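Putative cytosolic protein (Geobacillus zalihae, PDB 6AHX) is probably a copper-sensing transcriptional repressor of the CsoR family, expected to bind operator DNA and release it when copper(I) is bound. Local coordinates at residues I23-R28 with L60-K65. Sequence-based numbering, arbitrary orientation.
Sequences INRLAR and LDSTAK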
loop_
_atom_site.group_PDB
_atom_site.type_symbol
_atom_site.label_atom_id
_atom_site.label_comp_id
_atom_site.label_asym_id
_atom_site.label_seq_id
_atom_site.Cartn_x
_atom_site.Cartn_y
_atom_site.Cartn_z
ATOM N N ILE A 23 -3.959 -5.744 -12.427
ATOM C CA ILE A 23 -5.105 -5.770 -11.562
ATOM C C ILE A 23 -4.875 -6.748 -10.403
ATOM O O ILE A 23 -5.173 -6.446 -9.212
ATOM C CB ILE A 23 -6.406 -6.056 -12.375
ATOM C CG1 ILE A 23 -6.784 -4.818 -13.217
ATOM C CG2 ILE A 23 -7.596 -6.301 -11.448
ATOM C CD1 ILE A 23 -6.609 -4.951 -14.699
ATOM N N ASN A 24 -4.331 -7.909 -10.755
ATOM C CA ASN A 24 -4.062 -8.947 -9.772
ATOM C C ASN A 24 -3.020 -8.545 -8.730
ATOM O O ASN A 24 -3.236 -8.818 -7.551
ATOM C CB ASN A 24 -3.640 -10.261 -10.457
ATOM C CG ASN A 24 -4.800 -10.903 -11.221
ATOM O OD1 ASN A 24 -5.986 -10.466 -11.133
ATOM N ND2 ASN A 24 -4.477 -11.942 -11.981
ATOM N N ARG A 25 -1.935 -7.902 -9.173
ATOM C CA ARG A 25 -0.935 -7.374 -8.243
ATOM C C ARG A 25 -1.601 -6.406 -7.246
ATOM O O ARG A 25 -1.404 -6.523 -6.028
ATOM C CB ARG A 25 0.224 -6.715 -8.967
ATOM C CG ARG A 25 1.572 -7.251 -8.469
ATOM C CD ARG A 25 2.089 -6.987 -7.005
ATOM N NE ARG A 25 3.513 -6.599 -7.248
ATOM C CZ ARG A 25 4.653 -7.023 -6.655
ATOM N NH1 ARG A 25 4.693 -7.785 -5.574
ATOM N NH2 ARG A 25 5.821 -6.581 -7.130
ATOM N N LEU A 26 -2.444 -5.518 -7.773
ATOM C CA LEU A 26 -3.132 -4.587 -6.936
ATOM C C LEU A 26 -4.023 -5.312 -5.957
ATOM O O LEU A 26 -4.104 -4.914 -4.788
ATOM C CB LEU A 26 -3.915 -3.542 -7.762
ATOM C CG LEU A 26 -3.036 -2.456 -8.399
ATOM C CD1 LEU A 26 -3.849 -1.681 -9.443
ATOM C CD2 LEU A 26 -2.361 -1.488 -7.409
ATOM N N ALA A 27 -4.680 -6.388 -6.407
ATOM C CA ALA A 27 -5.462 -7.258 -5.479
ATOM C C ALA A 27 -4.659 -7.955 -4.374
ATOM O O ALA A 27 -5.101 -8.011 -3.221
ATOM C CB ALA A 27 -6.299 -8.267 -6.217
ATOM N N ARG A 28 -3.472 -8.402 -4.725
ATOM C CA ARG A 28 -2.510 -8.969 -3.772
ATOM C C ARG A 28 -1.996 -7.962 -2.727
ATOM O O ARG A 28 -1.927 -8.276 -1.534
ATOM C CB ARG A 28 -1.315 -9.591 -4.528
ATOM C CG ARG A 28 -1.583 -11.066 -4.843
ATOM C CD ARG A 28 -0.612 -11.815 -5.766
ATOM N NE ARG A 28 0.705 -11.225 -6.099
ATOM C CZ ARG A 28 1.124 -10.858 -7.344
ATOM N NH1 ARG A 28 0.336 -10.941 -8.449
ATOM N NH2 ARG A 28 2.381 -10.382 -7.507
ATOM N N LEU A 60 4.220 -1.732 -4.534
ATOM C CA LEU A 60 3.512 -0.602 -5.148
ATOM C C LEU A 60 4.404 0.169 -6.162
ATOM O O LEU A 60 3.979 0.535 -7.247
ATOM C CB LEU A 60 2.954 0.364 -4.075
ATOM C CG LEU A 60 1.652 -0.051 -3.338
ATOM C CD1 LEU A 60 1.484 0.721 -2.039
ATOM C CD2 LEU A 60 0.356 0.102 -4.155
ATOM N N ASP A 61 5.622 0.427 -5.777
ATOM C CA ASP A 61 6.625 0.979 -6.654
ATOM C C ASP A 61 6.810 0.120 -7.911
ATOM O O ASP A 61 6.763 0.638 -8.990
ATOM C CB ASP A 61 7.926 1.163 -5.898
ATOM C CG ASP A 61 9.019 1.785 -6.770
ATOM O OD1 ASP A 61 8.906 2.933 -7.138
ATOM O OD2 ASP A 61 9.974 1.104 -7.158
ATOM N N SER A 62 6.897 -1.191 -7.805
ATOM C CA SER A 62 7.016 -2.018 -9.006
ATOM C C SER A 62 5.821 -2.021 -9.902
ATOM O O SER A 62 5.937 -2.022 -11.122
ATOM C CB SER A 62 7.307 -3.449 -8.623
ATOM O OG SER A 62 8.567 -3.374 -8.017
ATOM N N THR A 63 4.673 -2.082 -9.284
ATOM C CA THR A 63 3.443 -1.964 -9.987
ATOM C C THR A 63 3.298 -0.641 -10.757
ATOM O O THR A 63 2.843 -0.680 -11.852
ATOM C CB THR A 63 2.256 -2.189 -9.014
ATOM O OG1 THR A 63 2.450 -3.452 -8.403
ATOM C CG2 THR A 63 0.954 -2.176 -9.754
ATOM N N ALA A 64 3.631 0.498 -10.172
ATOM C CA ALA A 64 3.641 1.772 -10.889
ATOM C C ALA A 64 4.585 1.801 -12.133
ATOM O O ALA A 64 4.229 2.311 -13.221
ATOM C CB ALA A 64 4.069 2.884 -9.931
ATOM N N LYS A 65 5.776 1.225 -11.939
ATOM C CA LYS A 65 6.738 1.010 -13.025
ATOM C C LYS A 65 6.182 0.146 -14.162
ATOM O O LYS A 65 6.313 0.495 -15.293
ATOM C CB LYS A 65 7.989 0.396 -12.490
ATOM C CG LYS A 65 8.791 1.343 -11.631
ATOM C CD LYS A 65 10.024 0.564 -11.170
ATOM C CE LYS A 65 10.901 1.245 -10.118
ATOM N NZ LYS A 65 10.722 2.717 -9.995
#
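Arg-25 lays its side chain across Thr-63, with CB, CG, CD and NE all within 4.0 Å of OG1 of Thr-63. The closest of these, NE, stands 3.5 Å from OG1 of Thr-63, with no hydrogen bond between them; the hydroxyl's own bond goes to the carbonyl of Ala-59, one turn back in its helix. Bends at chi2 (-67°) and chi3 (-135°) carry the guanidinium past the threonine to Ser-62, where NH2 of Arg-25 meets the methylene CB at 3.8 Å. The planar group meets both neighbours obliquely, and the contact rests on van der Waals packing of the arginine chain. Ser-62 likewise turns its OG back to its own helix, in a weak bond to the carbonyl of Lys-58. The two segments belong to helices 20-41 and 46-70, the long antiparallel hairpin of the CsoR-type repressor subunit; the axes of the two segments approach to 10.5 Å, their directions 166° apart, and Arg-25 faces Thr-63 with a CA-to-CA distance of 7.2 Å. Cutting Arg-25 back to alanine removes everything beyond CB, and would probably leave a gap beside Thr-63 OG1 and take the cover from CB of Ser-62. Deeper in, Leu-26 sends CD2 to the methyl CG2 of Thr-63 at 4.1 Å. That methyl is anti to the backbone N of Thr-63, which divides the side chain between a hydroxyl under Arg-25 and a methyl toward the leucine. Thr-63 also packs on Ile-29, one turn beyond Arg-25, as does Leu-60. On the buried side the second subunit closes over the hairpin: Ala-40 of that chain rests on Leu-26, and its Val-56 on Leu-60.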